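Local coordinates for protein putative Nitroreductase (Anabaena variabilis ATCC 29413, PDB 3EO7) that binds flavin mononucleotide and probably works as an FMN-dependent oxidoreductase of the nitroreductase family, at residues S479-F484 / I502-L507; L421-E426 / G483-Q488; T382-C387 / A433-T438; A100-G105 / C186-H191. One frame throughout, in Å; residues are numbered along the deposited sequence.

Interaction 1: residues S479-F484 / I502-L507. With FMN (flavin mononucleotide), chain B.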
# COMPACT_ATOMS: atom_id res chain seq x y z
N SER A 479 -0.51 5.74 -12.93
CA SER A 479 0.55 4.81 -12.63
C SER A 479 1.44 5.32 -11.51
O SER A 479 1.88 6.46 -11.53
CB SER A 479 1.43 4.53 -13.85
OG SER A 479 2.43 3.54 -13.55
N GLY A 480 1.76 4.44 -10.57
CA GLY A 480 2.76 4.73 -9.59
C GLY A 480 4.11 4.75 -10.29
O GLY A 480 4.27 4.20 -11.40
N ILE A 481 5.07 5.39 -9.63
CA ILE A 481 6.47 5.48 -10.04
C ILE A 481 7.29 5.24 -8.77
O ILE A 481 7.28 6.07 -7.86
CB ILE A 481 6.81 6.89 -10.58
CG1 ILE A 481 5.93 7.25 -11.79
CG2 ILE A 481 8.31 6.98 -10.91
CD1 ILE A 481 6.20 6.54 -13.03
N GLY A 482 8.01 4.13 -8.71
CA GLY A 482 8.75 3.79 -7.49
C GLY A 482 10.15 4.36 -7.40
O GLY A 482 10.65 4.60 -6.30
N GLY A 483 10.76 4.55 -8.55
CA GLY A 483 12.13 5.03 -8.67
C GLY A 483 12.17 6.44 -9.24
O GLY A 483 11.54 6.75 -10.24
N PHE A 484 12.96 7.29 -8.60
CA PHE A 484 13.04 8.70 -8.98
C PHE A 484 14.33 9.30 -8.44
O PHE A 484 15.02 8.68 -7.61
CB PHE A 484 11.79 9.44 -8.44
CG PHE A 484 11.48 9.11 -7.00
CD1 PHE A 484 12.14 9.77 -5.97
CD2 PHE A 484 10.58 8.08 -6.68
CE1 PHE A 484 11.89 9.43 -4.63
CE2 PHE A 484 10.33 7.75 -5.35
CZ PHE A 484 10.99 8.42 -4.33
N ILE A 502 8.68 9.89 -0.80
CA ILE A 502 8.45 8.46 -0.57
C ILE A 502 7.84 7.77 -1.80
O ILE A 502 8.17 6.64 -2.10
CB ILE A 502 7.44 8.29 0.63
CG1 ILE A 502 8.01 8.94 1.89
CG2 ILE A 502 7.08 6.84 0.89
CD1 ILE A 502 9.37 8.43 2.21
N TYR A 503 6.93 8.45 -2.49
CA TYR A 503 6.23 7.81 -3.60
C TYR A 503 5.70 8.86 -4.54
O TYR A 503 5.48 10.00 -4.13
CB TYR A 503 5.09 6.94 -3.03
CG TYR A 503 4.39 5.99 -3.96
CD1 TYR A 503 5.07 5.30 -4.96
CD2 TYR A 503 3.03 5.72 -3.79
CE1 TYR A 503 4.43 4.42 -5.81
CE2 TYR A 503 2.36 4.82 -4.62
CZ TYR A 503 3.07 4.15 -5.61
OH TYR A 503 2.49 3.27 -6.42
N ILE A 504 5.51 8.45 -5.79
CA ILE A 504 4.98 9.27 -6.87
C ILE A 504 3.83 8.53 -7.54
O ILE A 504 3.91 7.33 -7.79
CB ILE A 504 6.07 9.56 -7.93
CG1 ILE A 504 7.21 10.33 -7.28
CG2 ILE A 504 5.49 10.22 -9.19
CD1 ILE A 504 8.42 10.57 -8.23
N THR A 505 2.76 9.26 -7.81
CA THR A 505 1.62 8.73 -8.56
C THR A 505 1.30 9.70 -9.70
O THR A 505 0.99 10.86 -9.45
CB THR A 505 0.38 8.50 -7.70
OG1 THR A 505 0.65 7.60 -6.63
CG2 THR A 505 -0.83 7.98 -8.57
N THR A 506 1.42 9.22 -10.93
CA THR A 506 1.14 9.98 -12.14
C THR A 506 -0.32 9.78 -12.52
O THR A 506 -0.88 8.72 -12.29
CB THR A 506 2.05 9.59 -13.34
OG1 THR A 506 1.82 8.22 -13.71
CG2 THR A 506 3.56 9.83 -13.00
N LEU A 507 -0.90 10.84 -13.08
CA LEU A 507 -2.26 10.86 -13.51
C LEU A 507 -2.33 11.53 -14.89
O LEU A 507 -1.71 12.56 -15.13
CB LEU A 507 -3.10 11.67 -12.53
CG LEU A 507 -3.16 11.17 -11.09
CD1 LEU A 507 -3.66 12.25 -10.13
CD2 LEU A 507 -4.06 9.89 -11.09
N1 FMN B . 4.97 1.40 -13.70
C2 FMN B . 5.84 2.10 -14.51
O2 FMN B . 5.68 2.13 -15.72
N3 FMN B . 6.94 2.76 -14.03
C4 FMN B . 7.27 2.75 -12.71
O4 FMN B . 8.17 3.52 -12.31
C4A FMN B . 6.42 2.06 -11.85
N5 FMN B . 6.72 1.96 -10.51
C5A FMN B . 5.81 1.35 -9.63
C6 FMN B . 6.02 1.33 -8.26
C7 FMN B . 5.13 0.70 -7.39
C7M FMN B . 5.33 0.80 -5.87
C8 FMN B . 4.00 0.07 -7.89
C8M FMN B . 2.90 -0.46 -6.99
C9 FMN B . 3.75 0.08 -9.28
C9A FMN B . 4.66 0.72 -10.14
N10 FMN B . 4.43 0.72 -11.51
C10 FMN B . 5.28 1.39 -12.35
C1' FMN B . 3.35 -0.14 -12.14
C2' FMN B . 3.72 -1.61 -12.21
O2' FMN B . 4.61 -1.83 -13.33
C3' FMN B . 2.45 -2.44 -12.33
O3' FMN B . 1.69 -2.35 -11.12
C4' FMN B . 2.69 -3.91 -12.71
O4' FMN B . 3.32 -4.01 -14.02
C5' FMN B . 1.39 -4.68 -12.70
O5' FMN B . 0.44 -4.13 -13.58
P FMN B . -0.97 -3.63 -13.09
O1P FMN B . -0.75 -2.45 -12.14
O2P FMN B . -1.69 -3.20 -14.37
O3P FMN B . -1.71 -4.74 -12.41

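Interaction 2: residues L421-E426 / G483-Q488. With FMN (flavin mononucleotide), chain B; PGR (R-1,2-propanediol), chain R.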
# COMPACT_ATOMS: atom_id res chain seq x y z
N LEU A 421 12.95 13.58 -13.55
CA LEU A 421 12.80 13.12 -12.18
C LEU A 421 12.28 11.68 -12.06
O LEU A 421 12.70 10.96 -11.15
CB LEU A 421 11.92 14.07 -11.34
CG LEU A 421 12.50 15.48 -11.10
CD1 LEU A 421 11.42 16.35 -10.47
CD2 LEU A 421 13.79 15.45 -10.25
N CYS A 422 11.39 11.29 -12.96
CA CYS A 422 10.81 9.94 -12.97
C CYS A 422 11.71 8.95 -13.74
O CYS A 422 11.23 8.03 -14.39
CB CYS A 422 9.43 9.97 -13.60
SG CYS A 422 8.22 10.88 -12.60
N LEU A 423 13.02 9.16 -13.64
CA LEU A 423 14.03 8.32 -14.32
C LEU A 423 13.83 8.23 -15.82
O LEU A 423 14.01 7.19 -16.43
CB LEU A 423 14.13 6.93 -13.64
CG LEU A 423 14.41 6.92 -12.13
CD1 LEU A 423 14.66 5.50 -11.61
CD2 LEU A 423 15.60 7.86 -11.76
N GLY A 424 13.42 9.35 -16.42
CA GLY A 424 13.27 9.41 -17.85
C GLY A 424 12.00 8.85 -18.42
O GLY A 424 11.87 8.73 -19.63
N GLN A 425 11.03 8.56 -17.57
CA GLN A 425 9.78 7.97 -18.05
C GLN A 425 8.83 9.01 -18.63
O GLN A 425 8.57 10.04 -17.98
CB GLN A 425 9.08 7.21 -16.94
CG GLN A 425 9.90 6.02 -16.47
CD GLN A 425 9.17 5.20 -15.44
OE1 GLN A 425 8.24 4.47 -15.78
NE2 GLN A 425 9.57 5.32 -14.19
N GLU A 426 8.29 8.71 -19.81
CA GLU A 426 7.31 9.57 -20.48
C GLU A 426 6.05 9.74 -19.63
O GLU A 426 5.32 10.72 -19.77
CB GLU A 426 6.96 9.05 -21.87
CG GLU A 426 8.12 9.15 -22.80
CD GLU A 426 7.81 8.67 -24.21
OE1 GLU A 426 6.67 8.21 -24.48
OE2 GLU A 426 8.73 8.76 -25.06
N GLY A 483 10.76 4.55 -8.55
CA GLY A 483 12.13 5.03 -8.67
C GLY A 483 12.17 6.44 -9.24
O GLY A 483 11.54 6.75 -10.24
N PHE A 484 12.96 7.29 -8.60
CA PHE A 484 13.04 8.70 -8.98
C PHE A 484 14.33 9.30 -8.44
O PHE A 484 15.02 8.68 -7.61
CB PHE A 484 11.79 9.44 -8.44
CG PHE A 484 11.48 9.11 -7.00
CD1 PHE A 484 12.14 9.77 -5.97
CD2 PHE A 484 10.58 8.08 -6.68
CE1 PHE A 484 11.89 9.43 -4.63
CE2 PHE A 484 10.33 7.75 -5.35
CZ PHE A 484 10.99 8.42 -4.33
N PHE A 485 14.69 10.49 -8.93
CA PHE A 485 15.88 11.16 -8.44
C PHE A 485 15.52 11.89 -7.15
O PHE A 485 15.19 13.08 -7.17
CB PHE A 485 16.46 12.07 -9.51
CG PHE A 485 17.08 11.32 -10.66
CD1 PHE A 485 18.06 10.36 -10.44
CD2 PHE A 485 16.72 11.61 -11.97
CE1 PHE A 485 18.64 9.67 -11.50
CE2 PHE A 485 17.30 10.93 -13.04
CZ PHE A 485 18.24 9.96 -12.81
N ASP A 486 15.67 11.17 -6.04
CA ASP A 486 15.20 11.62 -4.73
C ASP A 486 15.52 13.08 -4.38
O ASP A 486 14.62 13.85 -4.10
CB ASP A 486 15.80 10.73 -3.63
CG ASP A 486 15.34 9.26 -3.74
OD1 ASP A 486 15.68 8.63 -4.78
OD2 ASP A 486 14.67 8.77 -2.79
N ASP A 487 16.80 13.41 -4.36
CA ASP A 487 17.21 14.74 -3.89
C ASP A 487 16.83 15.83 -4.85
O ASP A 487 16.51 16.95 -4.42
CB ASP A 487 18.72 14.79 -3.61
CG ASP A 487 19.14 13.93 -2.40
OD1 ASP A 487 18.30 13.70 -1.51
OD2 ASP A 487 20.29 13.50 -2.39
N GLN A 488 16.77 15.51 -6.14
CA GLN A 488 16.48 16.51 -7.16
C GLN A 488 15.03 16.96 -7.19
O GLN A 488 14.71 18.04 -7.68
CB GLN A 488 16.94 15.99 -8.53
CG GLN A 488 18.48 15.98 -8.73
CD GLN A 488 19.22 14.97 -7.86
OE1 GLN A 488 18.73 13.87 -7.60
NE2 GLN A 488 20.41 15.36 -7.37
N1 FMN B . 4.97 1.40 -13.70
C2 FMN B . 5.84 2.10 -14.51
O2 FMN B . 5.68 2.13 -15.72
N3 FMN B . 6.94 2.76 -14.03
C4 FMN B . 7.27 2.75 -12.71
O4 FMN B . 8.17 3.52 -12.31
C4A FMN B . 6.42 2.06 -11.85
N5 FMN B . 6.72 1.96 -10.51
C5A FMN B . 5.81 1.35 -9.63
C6 FMN B . 6.02 1.33 -8.26
C7 FMN B . 5.13 0.70 -7.39
C7M FMN B . 5.33 0.80 -5.87
C8 FMN B . 4.00 0.07 -7.89
C8M FMN B . 2.90 -0.46 -6.99
C9 FMN B . 3.75 0.08 -9.28
C9A FMN B . 4.66 0.72 -10.14
N10 FMN B . 4.43 0.72 -11.51
C10 FMN B . 5.28 1.39 -12.35
C1' FMN B . 3.35 -0.14 -12.14
C2' FMN B . 3.72 -1.61 -12.21
O2' FMN B . 4.61 -1.83 -13.33
C3' FMN B . 2.45 -2.44 -12.33
O3' FMN B . 1.69 -2.35 -11.12
C4' FMN B . 2.69 -3.91 -12.71
O4' FMN B . 3.32 -4.01 -14.02
C5' FMN B . 1.39 -4.68 -12.70
O5' FMN B . 0.44 -4.13 -13.58
P FMN B . -0.97 -3.63 -13.09
O1P FMN B . -0.75 -2.45 -12.14
O2P FMN B . -1.69 -3.20 -14.37
O3P FMN B . -1.71 -4.74 -12.41
C1 PGR R . 16.14 15.89 -0.10
C2 PGR R . 16.63 17.34 -0.23
C3 PGR R . 18.08 17.46 0.22
O1 PGR R . 15.16 15.79 0.95
O2 PGR R . 16.57 17.83 -1.58

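Interaction 3: residues T382-C387 / A433-T438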
# COMPACT_ATOMS: atom_id res chain seq x y z
N THR A 382 1.50 15.77 1.09
CA THR A 382 1.16 15.59 -0.30
C THR A 382 1.44 16.88 -1.07
O THR A 382 1.00 17.96 -0.66
CB THR A 382 -0.32 15.19 -0.46
OG1 THR A 382 -0.58 13.98 0.28
CG2 THR A 382 -0.69 15.07 -1.98
N PHE A 383 2.23 16.76 -2.14
CA PHE A 383 2.52 17.88 -3.07
C PHE A 383 2.13 17.43 -4.45
O PHE A 383 2.30 16.25 -4.79
CB PHE A 383 3.99 18.30 -3.05
CG PHE A 383 4.43 18.85 -1.72
CD1 PHE A 383 4.74 18.00 -0.66
CD2 PHE A 383 4.45 20.23 -1.51
CE1 PHE A 383 5.12 18.52 0.59
CE2 PHE A 383 4.83 20.75 -0.25
CZ PHE A 383 5.15 19.87 0.79
N ILE A 384 1.57 18.34 -5.23
CA ILE A 384 1.12 17.99 -6.56
C ILE A 384 1.75 18.87 -7.61
O ILE A 384 1.63 20.10 -7.56
CB ILE A 384 -0.44 18.09 -6.68
CG1 ILE A 384 -1.10 17.38 -5.48
CG2 ILE A 384 -0.91 17.53 -8.00
CD1 ILE A 384 -2.64 17.23 -5.57
N ALA A 385 2.44 18.25 -8.55
CA ALA A 385 2.92 18.97 -9.72
C ALA A 385 1.79 18.91 -10.76
O ALA A 385 1.39 17.83 -11.20
CB ALA A 385 4.21 18.36 -10.28
N VAL A 386 1.30 20.07 -11.16
CA VAL A 386 0.22 20.17 -12.13
C VAL A 386 0.77 20.69 -13.44
O VAL A 386 1.36 21.77 -13.48
CB VAL A 386 -0.88 21.13 -11.59
CG1 VAL A 386 -1.93 21.44 -12.63
CG2 VAL A 386 -1.50 20.56 -10.25
N CYS A 387 0.60 19.92 -14.52
CA CYS A 387 1.03 20.34 -15.84
C CYS A 387 -0.10 20.53 -16.81
O CYS A 387 0.04 21.31 -17.73
CB CYS A 387 2.00 19.32 -16.44
SG CYS A 387 3.50 19.19 -15.43
N ALA A 433 -1.12 15.53 -13.98
CA ALA A 433 -0.72 15.87 -12.61
C ALA A 433 0.09 14.71 -12.04
O ALA A 433 -0.13 13.54 -12.40
CB ALA A 433 -1.93 16.13 -11.74
N VAL A 434 0.97 15.04 -11.13
CA VAL A 434 1.84 14.05 -10.50
C VAL A 434 1.79 14.30 -8.99
O VAL A 434 2.11 15.41 -8.53
CB VAL A 434 3.26 14.12 -11.04
CG1 VAL A 434 4.13 13.04 -10.31
CG2 VAL A 434 3.30 13.89 -12.58
N ILE A 435 1.34 13.30 -8.24
CA ILE A 435 1.23 13.41 -6.80
C ILE A 435 2.43 12.81 -6.06
O ILE A 435 2.77 11.64 -6.24
CB ILE A 435 -0.10 12.78 -6.33
CG1 ILE A 435 -1.28 13.51 -7.00
CG2 ILE A 435 -0.26 12.82 -4.80
CD1 ILE A 435 -2.60 12.90 -6.62
N PHE A 436 3.07 13.63 -5.23
CA PHE A 436 4.23 13.25 -4.44
C PHE A 436 3.84 13.09 -2.98
O PHE A 436 3.30 14.01 -2.38
CB PHE A 436 5.32 14.32 -4.52
CG PHE A 436 5.90 14.47 -5.89
CD1 PHE A 436 5.25 15.20 -6.87
CD2 PHE A 436 7.07 13.82 -6.23
CE1 PHE A 436 5.78 15.27 -8.17
CE2 PHE A 436 7.59 13.89 -7.50
CZ PHE A 436 6.94 14.61 -8.46
N HIS A 437 4.09 11.90 -2.43
CA HIS A 437 3.92 11.66 -1.02
C HIS A 437 5.29 11.80 -0.39
O HIS A 437 6.28 11.21 -0.86
CB HIS A 437 3.34 10.26 -0.77
CG HIS A 437 1.92 10.15 -1.19
ND1 HIS A 437 1.48 9.19 -2.07
CD2 HIS A 437 0.84 10.91 -0.88
CE1 HIS A 437 0.17 9.34 -2.25
NE2 HIS A 437 -0.24 10.39 -1.55
N THR A 438 5.36 12.58 0.68
CA THR A 438 6.61 12.86 1.33
C THR A 438 6.50 12.71 2.84
O THR A 438 5.41 12.64 3.41
CB THR A 438 7.06 14.31 1.04
OG1 THR A 438 6.27 15.22 1.82
CG2 THR A 438 6.97 14.68 -0.49

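Interaction 4: residues A100-G105 / C186-H191. With FMN (flavin mononucleotide), chain B.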
# COMPACT_ATOMS: atom_id res chain seq x y z
N ALA A 100 -3.92 -5.95 -7.00
CA ALA A 100 -2.99 -4.96 -6.48
C ALA A 100 -1.82 -4.80 -7.49
O ALA A 100 -1.31 -5.81 -7.98
CB ALA A 100 -2.41 -5.40 -5.14
N PRO A 101 -1.41 -3.54 -7.76
CA PRO A 101 -0.24 -3.27 -8.60
C PRO A 101 1.01 -3.66 -7.81
O PRO A 101 0.93 -3.87 -6.60
CB PRO A 101 -0.29 -1.76 -8.83
CG PRO A 101 -1.01 -1.23 -7.59
CD PRO A 101 -2.04 -2.28 -7.27
N SER A 102 2.13 -3.78 -8.49
CA SER A 102 3.40 -4.12 -7.82
C SER A 102 4.55 -3.63 -8.67
O SER A 102 4.54 -3.83 -9.90
CB SER A 102 3.55 -5.64 -7.66
OG SER A 102 4.88 -6.03 -7.33
N ALA A 103 5.50 -2.97 -8.02
CA ALA A 103 6.72 -2.48 -8.71
C ALA A 103 7.36 -3.65 -9.44
O ALA A 103 7.65 -4.71 -8.86
CB ALA A 103 7.68 -1.86 -7.71
N GLY A 104 7.57 -3.48 -10.74
CA GLY A 104 8.16 -4.51 -11.58
C GLY A 104 7.30 -5.72 -11.85
O GLY A 104 7.79 -6.70 -12.48
N GLY A 105 6.04 -5.72 -11.40
CA GLY A 105 5.19 -6.90 -11.53
C GLY A 105 5.83 -8.08 -10.80
O GLY A 105 5.81 -9.20 -11.28
N CYS A 186 7.27 -2.35 0.55
CA CYS A 186 6.32 -1.70 1.46
C CYS A 186 5.24 -0.94 0.70
O CYS A 186 4.08 -0.96 1.10
CB CYS A 186 7.06 -0.82 2.44
SG CYS A 186 8.07 -1.82 3.64
N LEU A 187 5.62 -0.26 -0.38
CA LEU A 187 4.63 0.41 -1.27
C LEU A 187 3.65 -0.60 -1.83
O LEU A 187 2.44 -0.37 -1.79
CB LEU A 187 5.35 1.15 -2.40
CG LEU A 187 6.17 2.35 -1.90
CD1 LEU A 187 7.14 2.82 -3.00
CD2 LEU A 187 5.22 3.46 -1.46
N ASP A 188 4.17 -1.68 -2.41
CA ASP A 188 3.34 -2.76 -2.98
C ASP A 188 2.33 -3.26 -1.93
O ASP A 188 1.15 -3.47 -2.21
CB ASP A 188 4.17 -3.96 -3.41
CG ASP A 188 4.98 -3.74 -4.68
OD1 ASP A 188 4.99 -2.62 -5.25
OD2 ASP A 188 5.65 -4.73 -5.08
N THR A 189 2.85 -3.49 -0.73
CA THR A 189 2.03 -3.97 0.36
C THR A 189 0.96 -2.95 0.71
O THR A 189 -0.18 -3.32 0.90
CB THR A 189 2.88 -4.36 1.55
OG1 THR A 189 3.76 -5.44 1.18
CG2 THR A 189 2.01 -4.76 2.74
N GLY A 190 1.31 -1.65 0.76
CA GLY A 190 0.32 -0.61 1.02
C GLY A 190 -0.81 -0.61 0.02
O GLY A 190 -1.96 -0.43 0.40
N HIS A 191 -0.50 -0.85 -1.26
CA HIS A 191 -1.54 -0.94 -2.29
C HIS A 191 -2.51 -2.08 -1.96
O HIS A 191 -3.74 -1.92 -2.06
CB HIS A 191 -0.95 -1.12 -3.71
CG HIS A 191 -0.50 0.15 -4.36
ND1 HIS A 191 -1.34 0.93 -5.12
CD2 HIS A 191 0.70 0.79 -4.35
CE1 HIS A 191 -0.66 1.99 -5.57
NE2 HIS A 191 0.58 1.92 -5.13
N1 FMN B . 4.97 1.40 -13.70
C2 FMN B . 5.84 2.10 -14.51
O2 FMN B . 5.68 2.13 -15.72
N3 FMN B . 6.94 2.76 -14.03
C4 FMN B . 7.27 2.75 -12.71
O4 FMN B . 8.17 3.52 -12.31
C4A FMN B . 6.42 2.06 -11.85
N5 FMN B . 6.72 1.96 -10.51
C5A FMN B . 5.81 1.35 -9.63
C6 FMN B . 6.02 1.33 -8.26
C7 FMN B . 5.13 0.70 -7.39
C7M FMN B . 5.33 0.80 -5.87
C8 FMN B . 4.00 0.07 -7.89
C8M FMN B . 2.90 -0.46 -6.99
C9 FMN B . 3.75 0.08 -9.28
C9A FMN B . 4.66 0.72 -10.14
N10 FMN B . 4.43 0.72 -11.51
C10 FMN B . 5.28 1.39 -12.35
C1' FMN B . 3.35 -0.14 -12.14
C2' FMN B . 3.72 -1.61 -12.21
O2' FMN B . 4.61 -1.83 -13.33
C3' FMN B . 2.45 -2.44 -12.33
O3' FMN B . 1.69 -2.35 -11.12
C4' FMN B . 2.69 -3.91 -12.71
O4' FMN B . 3.32 -4.01 -14.02
C5' FMN B . 1.39 -4.68 -12.70
O5' FMN B . 0.44 -4.13 -13.58
P FMN B . -0.97 -3.63 -13.09
O1P FMN B . -0.75 -2.45 -12.14
O2P FMN B . -1.69 -3.20 -14.37
O3P FMN B . -1.71 -4.74 -12.41
O HOH W 1 1.07 -5.51 -4.23
O HOH W 2 8.19 -5.04 -6.11

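Interaction 1: residues S479-F484 / I502-L507
A chi1 of 63° places Thr506 OG1 between its own backbone N and carbonyl carbon, from where the hydroxyl reaches Ser479 O, while a chi1 of -169° sets CG of Tyr503 anti to its backbone N and brings the phenol to Gly480, Tyr503 OH lying 3.5 Å from Gly480 CA. The strands involved, 477-481 and 500-508, are antiparallel neighbours: Ser479 with Thr506 and Ile481 with Ile504 form hydrogen-bonded pairs around the non-hydrogen-bonded pair of Gly480 with Thr505. Two donors of one residue grip Ser479 O. Thr506 N stands 2.9 Å from Ser479 O, tilted from the carbonyl plane, whereas Thr506 OG1, 2.8 Å from the same oxygen, lies in that plane on a lone pair; the threonine hydroxyl is also hydrogen-bonded to Tyr340. On the same face of the sheet Ile481 CB meets Ile504 CB at 3.8 Å, and Ile504 CD1 continues the apolar layer to Phe484 CB at 3.6 Å. Tyr503 OH is hydrogen-bonded to His191, and Tyr503 CE1 lies 3.7 Å from FMN C7M. A leucine in place of Tyr503 would probably leave His191 NE2 without its hydroxyl partner and open a gap beside Gly480 and the flavin methyls. Past the strand end, Gly482 N donates to FMN N5 at 3.1 Å, a bond consistent with adjusting the reactivity of the flavin at its redox-active nitrogen.

Interaction 2: residues L421-E426 / G483-Q488
Phe485 N donates to Leu421 O in the carbonyl plane at 3.0 Å (N-H...O angle 155°), joining the C-terminal end of helix 415-421 to an inverse gamma turn centred on Phe485. After helix 415-421 the chain reverses through a type I' beta turn, Cys422 to Gln425, before helix 426-430, with Gln425 at the N-cap position. Across the contact the side chains are mostly apolar. Leu423 lays CD2 over the centre of the Phe485 ring, 3.5 Å from the centroid, a CH-pi contact seated squarely on the face. The other methyl, Leu423 CD1, rests on the Gly483 peptide, 3.6 Å from Gly483 C, where a side chain on the glycine would be tight. Leu421 CD2 meets Gln488 CB at 3.6 Å, the two side chains slanting past each other at the start of helix 486-493, and Pro21 touches both Phe485 and Gln488 from a loop. The turn also presents Gln425 to the flavin, its chain extended beyond CG. Cys422 O receives Gln425 N and Gln425 NE2 from opposite faces of its plane, and the NE2 bond helps to set how the amide is turned. Thus oriented, Gln425 OE1 accepts from FMN N3 at 2.8 Å while Gln425 NE2 gives its hydrogen to FMN O4 at 3.0 Å.

Interaction 3: residues T382-C387 / A433-T438
Strands 381-390 and 433-439 are antiparallel neighbours in the mixed sheet of the C-terminal nitroreductase-like half of the chain, and their pairing is a regular ladder. Phe383 and Phe436 exchange two backbone bonds, Phe383 N to Phe436 O at 3.0 Å and Phe436 N to Phe383 O at 2.8 Å, the latter nearly along the C=O axis; Ala385 and Val434 repeat the exchange. On one face Thr382 and His437 run alongside each other in the same direction. With chi1 at -58°, Thr382 keeps OG1 beside its backbone N, in the plane of the imidazole at its edge and 3.6 Å from His437 CD2, while CG2 touches Ile435 CG2 at 3.6 Å. Tyr358 OH is hydrogen-bonded to both Thr382 OG1 and His437 NE2. With a valine in place of Thr382 the Tyr358 hydroxyl would probably lose one of these two partners and hold the histidine ring less firmly. Ile384 and Ile435 continue this face alongside one another, CG1 to CG1 at 4.2 Å. On the other face Ala385 CB meets the edge of the Phe436 ring, 4.1 Å from CE1, and the Phe383 ring turns its own edge to Thr438 OG1, which is bonded to Glu499. Helix 452-473 covers the face of Ile435 and His437, and helix 415-421 reaches that of Ala385 and Phe436, the helix-flanked sheet expected of a nitroreductase fold.

Interaction 4: residues A100-G105 / C186-H191
Pro101 sets its CG over one face of the His191 imidazole, 3.2 Å above the plane and offset toward the rim, in a CH-pi contact. The ring is held in that orientation at both nitrogens, ND1 by Gln465 and NE2 by Tyr503. A water donating to Pro101 O and to Asp188 O then links loop and helix backbones. At Ser102 the bonding passes to the cofactor: Ser102 N donates to FMN O3' at 3.0 Å. With chi1 at 166°, Ser102 OG lies anti to its backbone N and gives its proton to Asp188 OD2 at 2.7 Å, coming from well above the carboxylate plane; the same hydroxyl is bonded to Tyr107 N. Ala103 N completes the grip, donating to Asp188 OD1 on the syn side at 2.8 Å and almost straight (172°). Each carboxylate oxygen thus takes one donor from the loop, and OD2 receives a second water, which also donates to Ala103 O. Ala103 CB rests against the flavin, 3.6 Å from FMN C7, and Gly105 N closes the turn on Ser102 O. The helix adds to this wall, Leu187 CB lying 3.5 Å from FMN C7M and His191 CD2 3.7 Å from FMN C8M. The loop joins strands 93-98 and 109-115, and helix 452-473 packs against both elements, Gln465 on Pro101 of the loop and His457 on Leu187 of helix 181-202.

All four contacts are largely buried, but their chemistry follows their place. Interactions 1 and 3 are ladders of one sheet, made adjacent by the pairing of strand 433-439 (interaction 3) with strand 500-508 (interaction 1), and Ile504 packs on Val434 and Phe436 between them; of these two, only interaction 1 reaches FMN. Interaction 2 shares Gly483 and Phe484 with interaction 1 and is a turn contact nearer the periphery, where Leu423 and Gln425 are partly exposed. Interaction 4, the most central, belongs to the N-terminal nitroreductase-like half and relies on a carboxylate and waters. Ala103 and Gly480 meet opposite faces of the flavin, and the bond between Tyr503 and His191 joins interactions 1 and 4.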